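Bifunctional GH43-CE protein (Bacteroides eggerthii, PDB 6MLY) probably hydrolyses xylan-type polysaccharides, joining a family 43 glycoside hydrolase domain of likely beta-xylosidase activity to a carbohydrate esterase domain in one chain. Local coordinates at residues D317-K322 / G350-T355; S346-Y351 / Y502-Y507; M385-M390 / N438-Y443. All blocks are in the same frame, centred on the assembly; numbering follows the deposited sequence.

From the N terminus, contact 1 comes first: the loop 317-322 meets 350-355 after 27 intervening residues, closing a short loop against strand 352-355. The first segment of contact 2 overlaps the second of contact 1, sharing Gly-350 and Tyr-351, and this segment, 346-351, pairs with 502-507, some 150 residues on. Contact 3, between 385-390 and 438-443, is nested inside that long loop. All three lie in the concanavalin A-like domain and reach one antiparallel sheet, in which strands 352-355, 502-511, 378-386 and 441-449 are successive neighbours. Salt bridges link them across the strands: Arg-353 to Asp-504 between contacts 1 and 2, Arg-348 to Asp-386 between contacts 2 and 3.

Contact 1: residues D317-K322 / G350-T355; sequences DDFNRK and GYLRLT
Phe-319 lays the face of its ring on Leu-352. The leucine CB stands almost squarely over the ring, 3.6 Å from the centroid of Phe-319 and 7° off its normal, a CH-pi contact. Further out, the two side chains run obliquely past one another, and Leu-352 CD2 meets the far end of the ring at Phe-319 CZ, 3.6 Å away. CG of Leu-352 is anti to the backbone N (chi1 161°), which carries this methyl along the ring. The opposite face of the phenyl group is covered by CB of Asp-317, so the ring is sandwiched between its own loop and Leu-352; Leu-345 also touches it. Beside the ring the backbones meet at Gly-350, whose CA makes a CA-H...O contact of 3.3 Å with Phe-319 O. Gly-350 has a positive phi (99°), at which a CB would run into the carbonyl oxygen of the residue before.

The loop is shaped from within by two successive Asx turns. Asp-317 OD1 accepts from Phe-319 N at 3.2 Å, above the carboxylate plane, and Asp-318 OD1 accepts from Asn-320 N at 3.1 Å. Arg-321 grips Asp-317 end-on, NH1 to OD1 and NH2 to OD2, each bond 2.7 Å long and on the syn side of its oxygen. Trp-332 NE1 gives Asp-317 OD2 a further donor.

The chemistry is thus divided: the charged pair and the Asx turns hold the loop in shape, while between the two segments the contact is mainly apolar, Phe-319 on Leu-352, with the close backbone approach at Gly-350 beside it.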
loop_
_atom_site.group_PDB
_atom_site.type_symbol
_atom_site.label_atom_id
_atom_site.label_comp_id
_atom_site.label_asym_id
_atom_site.label_seq_id
_atom_site.Cartn_x
_atom_site.Cartn_y
_atom_site.Cartn_z
ATOM N N ASP A 317 -12.235 14.110 9.895
ATOM C CA ASP A 317 -13.412 14.191 10.762
ATOM C C ASP A 317 -12.974 14.110 12.225
ATOM O O ASP A 317 -12.418 13.105 12.650
ATOM C CB ASP A 317 -14.425 13.083 10.453
ATOM C CG ASP A 317 -15.869 13.429 10.794
ATOM O OD1 ASP A 317 -16.095 14.441 11.496
ATOM O OD2 ASP A 317 -16.767 12.687 10.348
ATOM N N ASP A 318 -13.260 15.174 12.982
ATOM C CA ASP A 318 -12.943 15.257 14.408
ATOM C C ASP A 318 -14.030 14.546 15.228
ATOM O O ASP A 318 -13.909 14.429 16.455
ATOM C CB ASP A 318 -12.757 16.716 14.846
ATOM C CG ASP A 318 -13.986 17.602 14.697
ATOM O OD1 ASP A 318 -14.975 17.146 14.092
ATOM O OD2 ASP A 318 -13.946 18.747 15.188
ATOM N N PHE A 319 -15.091 14.094 14.544
ATOM C CA PHE A 319 -16.247 13.396 15.123
ATOM C C PHE A 319 -16.924 14.280 16.182
ATOM O O PHE A 319 -17.491 13.779 17.158
ATOM C CB PHE A 319 -15.839 12.009 15.625
ATOM C CG PHE A 319 -15.484 11.044 14.520
ATOM C CD1 PHE A 319 -16.423 10.687 13.564
ATOM C CD2 PHE A 319 -14.214 10.498 14.425
ATOM C CE1 PHE A 319 -16.099 9.807 12.542
ATOM C CE2 PHE A 319 -13.891 9.616 13.404
ATOM C CZ PHE A 319 -14.835 9.270 12.468
ATOM N N ASN A 320 -16.882 15.596 15.937
ATOM C CA ASN A 320 -17.593 16.613 16.701
ATOM C C ASN A 320 -18.714 17.167 15.830
ATOM O O ASN A 320 -18.476 17.503 14.671
ATOM C CB ASN A 320 -16.703 17.796 17.091
ATOM C CG ASN A 320 -16.331 17.831 18.555
ATOM O OD1 ASN A 320 -17.162 17.571 19.425
ATOM N ND2 ASN A 320 -15.093 18.198 18.825
ATOM N N ARG A 321 -19.905 17.289 16.421
ATOM C CA ARG A 321 -21.097 17.689 15.718
ATOM C C ARG A 321 -21.758 18.842 16.480
ATOM O O ARG A 321 -21.959 18.751 17.692
ATOM C CB ARG A 321 -22.031 16.484 15.563
ATOM C CG ARG A 321 -21.432 15.320 14.783
ATOM C CD ARG A 321 -21.016 15.680 13.365
ATOM N NE ARG A 321 -20.557 14.521 12.605
ATOM C CZ ARG A 321 -19.285 14.152 12.452
ATOM N NH1 ARG A 321 -18.307 14.902 12.934
ATOM N NH2 ARG A 321 -18.998 13.029 11.819
ATOM N N LYS A 322 -22.054 19.925 15.747
ATOM C CA LYS A 322 -22.904 21.030 16.201
ATOM C C LYS A 322 -24.370 20.573 16.152
ATOM O O LYS A 322 -24.659 19.441 15.763
ATOM C CB LYS A 322 -22.681 22.269 15.322
ATOM C CG LYS A 322 -23.234 22.174 13.900
ATOM C CD LYS A 322 -24.109 23.348 13.477
ATOM C CE LYS A 322 -24.881 23.079 12.200
ATOM N NZ LYS A 322 -26.014 24.019 12.019
ATOM N N GLY A 350 -17.369 13.696 20.813
ATOM C CA GLY A 350 -16.085 13.932 20.154
ATOM C C GLY A 350 -15.486 12.660 19.565
ATOM O O GLY A 350 -14.446 12.713 18.886
ATOM N N TYR A 351 -16.147 11.520 19.816
ATOM C CA TYR A 351 -15.669 10.197 19.423
ATOM C C TYR A 351 -16.750 9.454 18.621
ATOM O O TYR A 351 -17.956 9.563 18.904
ATOM C CB TYR A 351 -15.279 9.386 20.662
ATOM C CG TYR A 351 -14.105 9.917 21.453
ATOM C CD1 TYR A 351 -14.229 11.030 22.269
ATOM C CD2 TYR A 351 -12.869 9.291 21.409
ATOM C CE1 TYR A 351 -13.160 11.520 23.002
ATOM C CE2 TYR A 351 -11.789 9.768 22.133
ATOM C CZ TYR A 351 -11.933 10.886 22.936
ATOM O OH TYR A 351 -10.872 11.355 23.662
ATOM N N LEU A 352 -16.300 8.705 17.606
ATOM C CA LEU A 352 -17.089 7.678 16.917
ATOM C C LEU A 352 -16.885 6.350 17.651
ATOM O O LEU A 352 -15.738 5.957 17.895
ATOM C CB LEU A 352 -16.615 7.573 15.464
ATOM C CG LEU A 352 -16.992 6.284 14.733
ATOM C CD1 LEU A 352 -18.483 6.242 14.445
ATOM C CD2 LEU A 352 -16.202 6.142 13.444
ATOM N N ARG A 353 -17.984 5.671 17.999
ATOM C CA ARG A 353 -17.914 4.417 18.751
ATOM C C ARG A 353 -18.563 3.292 17.937
ATOM O O ARG A 353 -19.789 3.180 17.898
ATOM C CB ARG A 353 -18.589 4.552 20.121
ATOM C CG ARG A 353 -18.602 3.266 20.938
ATOM C CD ARG A 353 -19.137 3.451 22.346
ATOM N NE ARG A 353 -18.179 4.143 23.195
ATOM C CZ ARG A 353 -18.276 4.255 24.515
ATOM N NH1 ARG A 353 -19.313 3.745 25.156
ATOM N NH2 ARG A 353 -17.334 4.885 25.192
ATOM N N LEU A 354 -17.716 2.456 17.325
ATOM C CA LEU A 354 -18.138 1.228 16.657
ATOM C C LEU A 354 -18.205 0.106 17.701
ATOM O O LEU A 354 -17.228 -0.143 18.392
ATOM C CB LEU A 354 -17.143 0.888 15.541
ATOM C CG LEU A 354 -16.800 2.029 14.584
ATOM C CD1 LEU A 354 -15.755 1.593 13.572
ATOM C CD2 LEU A 354 -18.045 2.541 13.877
ATOM N N THR A 355 -19.373 -0.536 17.819
ATOM C CA THR A 355 -19.603 -1.662 18.724
ATOM C C THR A 355 -19.848 -2.924 17.889
ATOM O O THR A 355 -20.338 -2.855 16.764
ATOM C CB THR A 355 -20.767 -1.368 19.682
ATOM O OG1 THR A 355 -20.448 -0.186 20.417
ATOM C CG2 THR A 355 -21.057 -2.489 20.657
#

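Contact 2: residues S346-Y351 / Y502-Y507; sequences SARKGY and YADFDY
Arg-348 and Asp-504 supply the ionic part of the contact. NH1 of Arg-348 donates to OD2 of Asp-504 at 3.1 Å, fairly straight (160°), in the guanidinium plane and onto the anti lone pair of the oxygen; the two flat groups stand 74° apart. The arginine reaches this far because its chain is extended from CG to NE. Neither partner is exclusive: the stronger partner of this NH1 is Asp-386 of strand 378-386, and that of Asp-504 is Arg-353, through OD1, so the charges form a network across neighbouring strands.

Ring contacts centre on Tyr-351. Arg-348 lies over one face in a cation-pi contact, with NE 3.6 Å above the ring plane of Tyr-351 and offset toward the rim. On the opposite face Asp-506 places OD1 3.7 Å above the middle of the tyrosine ring, its carboxylate tilted only 22° from it. The aspartate methylene adds apolar contact, Asp-506 CB lying 3.6 Å from Tyr-351 CE2. The phenol ring thus lies between the guanidinium and the carboxylate.

Backbone contacts are few. Tyr-351 CA approaches Phe-505 O at 3.2 Å in a CA-H...O contact, and Tyr-351 N bonds back to Arg-348 O at 3.1 Å, closing a type II turn with Gly-350, at positive phi, in its third position.

The turn connects the antiparallel neighbours 343-344 and 352-355 and packs on strand 502-511, next in the same sheet, consistent with the beta-sandwich of concanavalin A-like domains.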
loop_
_atom_site.group_PDB
_atom_site.type_symbol
_atom_site.label_atom_id
_atom_site.label_comp_id
_atom_site.label_asym_id
_atom_site.label_seq_id
_atom_site.Cartn_x
_atom_site.Cartn_y
_atom_site.Cartn_z
ATOM N N SER A 346 -23.046 9.887 20.027
ATOM C CA SER A 346 -23.488 10.502 21.279
ATOM C C SER A 346 -23.087 9.634 22.483
ATOM O O SER A 346 -23.282 10.041 23.632
ATOM C CB SER A 346 -24.972 10.788 21.252
ATOM O OG SER A 346 -25.730 9.590 21.242
ATOM N N ALA A 347 -22.509 8.454 22.212
ATOM C CA ALA A 347 -22.024 7.530 23.235
ATOM C C ALA A 347 -20.864 8.179 23.999
ATOM O O ALA A 347 -20.813 8.133 25.220
ATOM C CB ALA A 347 -21.606 6.230 22.595
ATOM N N ARG A 348 -19.938 8.774 23.244
ATOM C CA ARG A 348 -18.853 9.589 23.769
ATOM C C ARG A 348 -18.720 10.814 22.854
ATOM O O ARG A 348 -18.475 10.663 21.657
ATOM C CB ARG A 348 -17.572 8.749 23.836
ATOM C CG ARG A 348 -16.511 9.287 24.790
ATOM C CD ARG A 348 -15.225 8.474 24.793
ATOM N NE ARG A 348 -14.177 9.114 25.575
ATOM C CZ ARG A 348 -12.957 8.618 25.767
ATOM N NH1 ARG A 348 -12.604 7.462 25.229
ATOM N NH2 ARG A 348 -12.091 9.291 26.500
ATOM N N LYS A 349 -18.940 12.013 23.407
ATOM C CA LYS A 349 -18.949 13.251 22.616
ATOM C C LYS A 349 -17.523 13.553 22.133
ATOM O O LYS A 349 -16.606 13.654 22.939
ATOM C CB LYS A 349 -19.518 14.419 23.429
ATOM C CG LYS A 349 -19.333 15.794 22.793
ATOM C CD LYS A 349 -20.549 16.707 22.870
ATOM C CE LYS A 349 -20.817 17.412 21.553
ATOM N NZ LYS A 349 -22.030 18.263 21.601
ATOM N N GLY A 350 -17.369 13.696 20.813
ATOM C CA GLY A 350 -16.085 13.932 20.154
ATOM C C GLY A 350 -15.486 12.660 19.565
ATOM O O GLY A 350 -14.446 12.713 18.886
ATOM N N TYR A 351 -16.147 11.520 19.816
ATOM C CA TYR A 351 -15.669 10.197 19.423
ATOM C C TYR A 351 -16.750 9.454 18.621
ATOM O O TYR A 351 -17.956 9.563 18.904
ATOM C CB TYR A 351 -15.279 9.386 20.662
ATOM C CG TYR A 351 -14.105 9.917 21.453
ATOM C CD1 TYR A 351 -14.229 11.030 22.269
ATOM C CD2 TYR A 351 -12.869 9.291 21.409
ATOM C CE1 TYR A 351 -13.160 11.520 23.002
ATOM C CE2 TYR A 351 -11.789 9.768 22.133
ATOM C CZ TYR A 351 -11.933 10.886 22.936
ATOM O OH TYR A 351 -10.872 11.355 23.662
ATOM N N TYR A 502 -16.421 -2.601 22.245
ATOM C CA TYR A 502 -16.427 -1.398 21.414
ATOM C C TYR A 502 -15.007 -0.831 21.294
ATOM O O TYR A 502 -14.091 -1.288 21.969
ATOM C CB TYR A 502 -17.394 -0.362 21.994
ATOM C CG TYR A 502 -17.115 0.034 23.421
ATOM C CD1 TYR A 502 -16.368 1.164 23.718
ATOM C CD2 TYR A 502 -17.609 -0.711 24.482
ATOM C CE1 TYR A 502 -16.110 1.536 25.028
ATOM C CE2 TYR A 502 -17.361 -0.352 25.798
ATOM C CZ TYR A 502 -16.607 0.776 26.072
ATOM O OH TYR A 502 -16.358 1.141 27.361
ATOM N N ALA A 503 -14.857 0.158 20.408
ATOM C CA ALA A 503 -13.609 0.863 20.148
ATOM C C ALA A 503 -13.931 2.304 19.745
ATOM O O ALA A 503 -14.588 2.530 18.734
ATOM C CB ALA A 503 -12.837 0.160 19.061
ATOM N N ASP A 504 -13.480 3.273 20.544
ATOM C CA ASP A 504 -13.733 4.676 20.250
ATOM C C ASP A 504 -12.701 5.150 19.222
ATOM O O ASP A 504 -11.588 4.653 19.205
ATOM C CB ASP A 504 -13.693 5.534 21.517
ATOM C CG ASP A 504 -14.588 5.025 22.635
ATOM O OD1 ASP A 504 -15.583 4.331 22.323
ATOM O OD2 ASP A 504 -14.272 5.315 23.814
ATOM N N PHE A 505 -13.110 6.086 18.359
ATOM C CA PHE A 505 -12.214 6.811 17.456
ATOM C C PHE A 505 -12.397 8.314 17.687
ATOM O O PHE A 505 -13.508 8.828 17.515
ATOM C CB PHE A 505 -12.520 6.495 15.991
ATOM C CG PHE A 505 -12.290 5.066 15.569
ATOM C CD1 PHE A 505 -11.198 4.722 14.789
ATOM C CD2 PHE A 505 -13.183 4.067 15.927
ATOM C CE1 PHE A 505 -11.001 3.414 14.378
ATOM C CE2 PHE A 505 -12.977 2.756 15.523
ATOM C CZ PHE A 505 -11.887 2.431 14.751
ATOM N N ASP A 506 -11.317 9.004 18.084
ATOM C CA ASP A 506 -11.380 10.445 18.362
ATOM C C ASP A 506 -11.539 11.212 17.043
ATOM O O ASP A 506 -12.333 12.154 16.966
ATOM C CB ASP A 506 -10.157 10.942 19.143
ATOM C CG ASP A 506 -10.279 12.379 19.633
ATOM O OD1 ASP A 506 -11.426 12.874 19.753
ATOM O OD2 ASP A 506 -9.228 13.000 19.886
ATOM N N TYR A 507 -10.772 10.796 16.024
ATOM C CA TYR A 507 -10.723 11.476 14.737
ATOM C C TYR A 507 -10.260 10.515 13.633
ATOM O O TYR A 507 -9.697 9.453 13.895
ATOM C CB TYR A 507 -9.813 12.709 14.812
ATOM C CG TYR A 507 -8.335 12.433 14.946
ATOM C CD1 TYR A 507 -7.548 12.149 13.841
ATOM C CD2 TYR A 507 -7.711 12.486 16.181
ATOM C CE1 TYR A 507 -6.187 11.909 13.959
ATOM C CE2 TYR A 507 -6.353 12.246 16.317
ATOM C CZ TYR A 507 -5.585 11.955 15.204
ATOM O OH TYR A 507 -4.246 11.713 15.345
#

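Contact 3: residues M385-M390 / N438-Y443; sequences MDVSGM and NQQVVY
Val-387 and Val-442 touch methyl to methyl, CG1 to CG1 at 3.8 Å, their side chains crossing at about a right angle. The same Val-442 CG1 reaches CB of Met-385 at 3.9 Å; it occupies the position between backbone N and carbonyl carbon (chi1 64°), which turns it toward both partners. CG2 of Val-387 lies instead over the backbone of Gln-440, 3.6 Å from its CA. An alanine here removes both branches of Val-387, and this would probably open a gap beside Val-442 CG1 and over the Gln-440 backbone.

Two backbone hydrogen bonds cross here, from Met-385 N to Val-442 O at 2.8 Å and from Val-387 N to Gln-440 O at 3.0 Å.

On the solvent side, Ser-388 OG sits between two acceptors, 2.6 Å from Gln-440 OE1 and 2.7 Å from Asp-386 OD1; the carboxylate and amide planes are 77° apart. The other oxygen of Asp-386 takes the salt bridge from Arg-348. Ser-388 is itself part of a type I turn from Val-387 to Met-390, which takes the chain out of the sheet.

Farther inward, Val-410 of strand 406-411 in the other sheet packs on Val-387, Val-442 and Met-390, while Phe-505 borders Met-385. Neighbouring antiparallel strands thus meet near their ends, with apolar side chains facing the second sheet, as expected of the beta-sandwich in concanavalin A-like domains.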
loop_
_atom_site.group_PDB
_atom_site.type_symbol
_atom_site.label_atom_id
_atom_site.label_comp_id
_atom_site.label_asym_id
_atom_site.label_seq_id
_atom_site.Cartn_x
_atom_site.Cartn_y
_atom_site.Cartn_z
ATOM N N MET A 385 -7.375 6.117 18.584
ATOM C CA MET A 385 -8.318 5.131 19.082
ATOM C C MET A 385 -8.312 5.140 20.614
ATOM O O MET A 385 -7.568 5.891 21.232
ATOM C CB MET A 385 -7.966 3.734 18.558
ATOM C CG MET A 385 -9.169 2.975 18.000
ATOM S SD MET A 385 -8.755 1.740 16.739
ATOM C CE MET A 385 -7.955 2.793 15.530
ATOM N N ASP A 386 -9.197 4.323 21.196
ATOM C CA ASP A 386 -9.277 4.069 22.633
ATOM C C ASP A 386 -9.856 2.659 22.820
ATOM O O ASP A 386 -11.026 2.409 22.490
ATOM C CB ASP A 386 -10.106 5.141 23.351
ATOM C CG ASP A 386 -9.901 5.183 24.860
ATOM O OD1 ASP A 386 -9.692 4.109 25.459
ATOM O OD2 ASP A 386 -9.958 6.294 25.426
ATOM N N VAL A 387 -9.030 1.761 23.374
ATOM C CA VAL A 387 -9.215 0.306 23.266
ATOM C C VAL A 387 -9.856 -0.276 24.537
ATOM O O VAL A 387 -10.101 -1.483 24.600
ATOM C CB VAL A 387 -7.874 -0.388 22.964
ATOM C CG1 VAL A 387 -7.144 0.285 21.812
ATOM C CG2 VAL A 387 -6.981 -0.450 24.192
ATOM N N SER A 388 -10.129 0.575 25.534
ATOM C CA SER A 388 -10.722 0.163 26.811
ATOM C C SER A 388 -11.908 -0.786 26.590
ATOM O O SER A 388 -12.046 -1.776 27.303
ATOM C CB SER A 388 -11.149 1.368 27.605
ATOM O OG SER A 388 -10.202 2.419 27.471
ATOM N N GLY A 389 -12.753 -0.466 25.597
ATOM C CA GLY A 389 -14.016 -1.159 25.332
ATOM C C GLY A 389 -13.838 -2.574 24.803
ATOM O O GLY A 389 -14.733 -3.406 24.960
ATOM N N MET A 390 -12.686 -2.846 24.177
ATOM C CA MET A 390 -12.446 -4.088 23.441
ATOM C C MET A 390 -12.517 -5.307 24.371
ATOM O O MET A 390 -12.228 -5.215 25.569
ATOM C CB MET A 390 -11.073 -4.066 22.767
ATOM C CG MET A 390 -10.953 -3.016 21.689
ATOM S SD MET A 390 -9.661 -3.440 20.512
ATOM C CE MET A 390 -9.247 -1.805 19.910
ATOM N N ASN A 438 0.571 -1.335 26.351
ATOM C CA ASN A 438 0.433 -1.098 27.789
ATOM C C ASN A 438 -0.285 0.236 28.048
ATOM O O ASN A 438 -0.370 0.667 29.193
ATOM C CB ASN A 438 1.796 -1.154 28.478
ATOM C CG ASN A 438 2.611 -2.360 28.051
ATOM O OD1 ASN A 438 2.182 -3.498 28.234
ATOM N ND2 ASN A 438 3.776 -2.126 27.465
ATOM N N GLN A 439 -0.791 0.878 26.984
ATOM C CA GLN A 439 -1.715 2.022 27.064
ATOM C C GLN A 439 -3.091 1.593 26.537
ATOM O O GLN A 439 -3.298 0.434 26.165
ATOM C CB GLN A 439 -1.214 3.209 26.235
ATOM C CG GLN A 439 0.241 3.583 26.477
ATOM C CD GLN A 439 0.636 4.813 25.696
ATOM O OE1 GLN A 439 -0.119 5.318 24.863
ATOM N NE2 GLN A 439 1.837 5.306 25.959
ATOM N N GLN A 440 -4.034 2.538 26.505
ATOM C CA GLN A 440 -5.348 2.285 25.912
ATOM C C GLN A 440 -5.607 3.251 24.747
ATOM O O GLN A 440 -6.243 2.862 23.767
ATOM C CB GLN A 440 -6.416 2.309 27.004
ATOM C CG GLN A 440 -6.077 1.360 28.144
ATOM C CD GLN A 440 -7.299 0.730 28.764
ATOM O OE1 GLN A 440 -8.334 1.374 28.937
ATOM N NE2 GLN A 440 -7.175 -0.540 29.115
ATOM N N VAL A 441 -5.092 4.484 24.842
ATOM C CA VAL A 441 -5.020 5.392 23.694
ATOM C C VAL A 441 -3.871 4.933 22.786
ATOM O O VAL A 441 -2.742 4.753 23.238
ATOM C CB VAL A 441 -4.850 6.860 24.135
ATOM C CG1 VAL A 441 -4.645 7.789 22.943
ATOM C CG2 VAL A 441 -6.021 7.331 24.987
ATOM N N VAL A 442 -4.186 4.742 21.501
ATOM C CA VAL A 442 -3.234 4.297 20.488
ATOM C C VAL A 442 -3.558 5.017 19.167
ATOM O O VAL A 442 -4.713 5.377 18.903
ATOM C CB VAL A 442 -3.270 2.763 20.337
ATOM C CG1 VAL A 442 -4.620 2.274 19.839
ATOM C CG2 VAL A 442 -2.161 2.249 19.435
ATOM N N TYR A 443 -2.522 5.229 18.351
ATOM C CA TYR A 443 -2.623 5.933 17.080
ATOM C C TYR A 443 -2.222 4.975 15.953
ATOM O O TYR A 443 -1.496 4.008 16.188
ATOM C CB TYR A 443 -1.746 7.189 17.108
ATOM C CG TYR A 443 -2.138 8.224 18.135
ATOM C CD1 TYR A 443 -1.761 8.099 19.464
ATOM C CD2 TYR A 443 -2.881 9.339 17.780
ATOM C CE1 TYR A 443 -2.121 9.045 20.411
ATOM C CE2 TYR A 443 -3.242 10.299 18.713
ATOM C CZ TYR A 443 -2.860 10.152 20.033
ATOM O OH TYR A 443 -3.215 11.093 20.952
#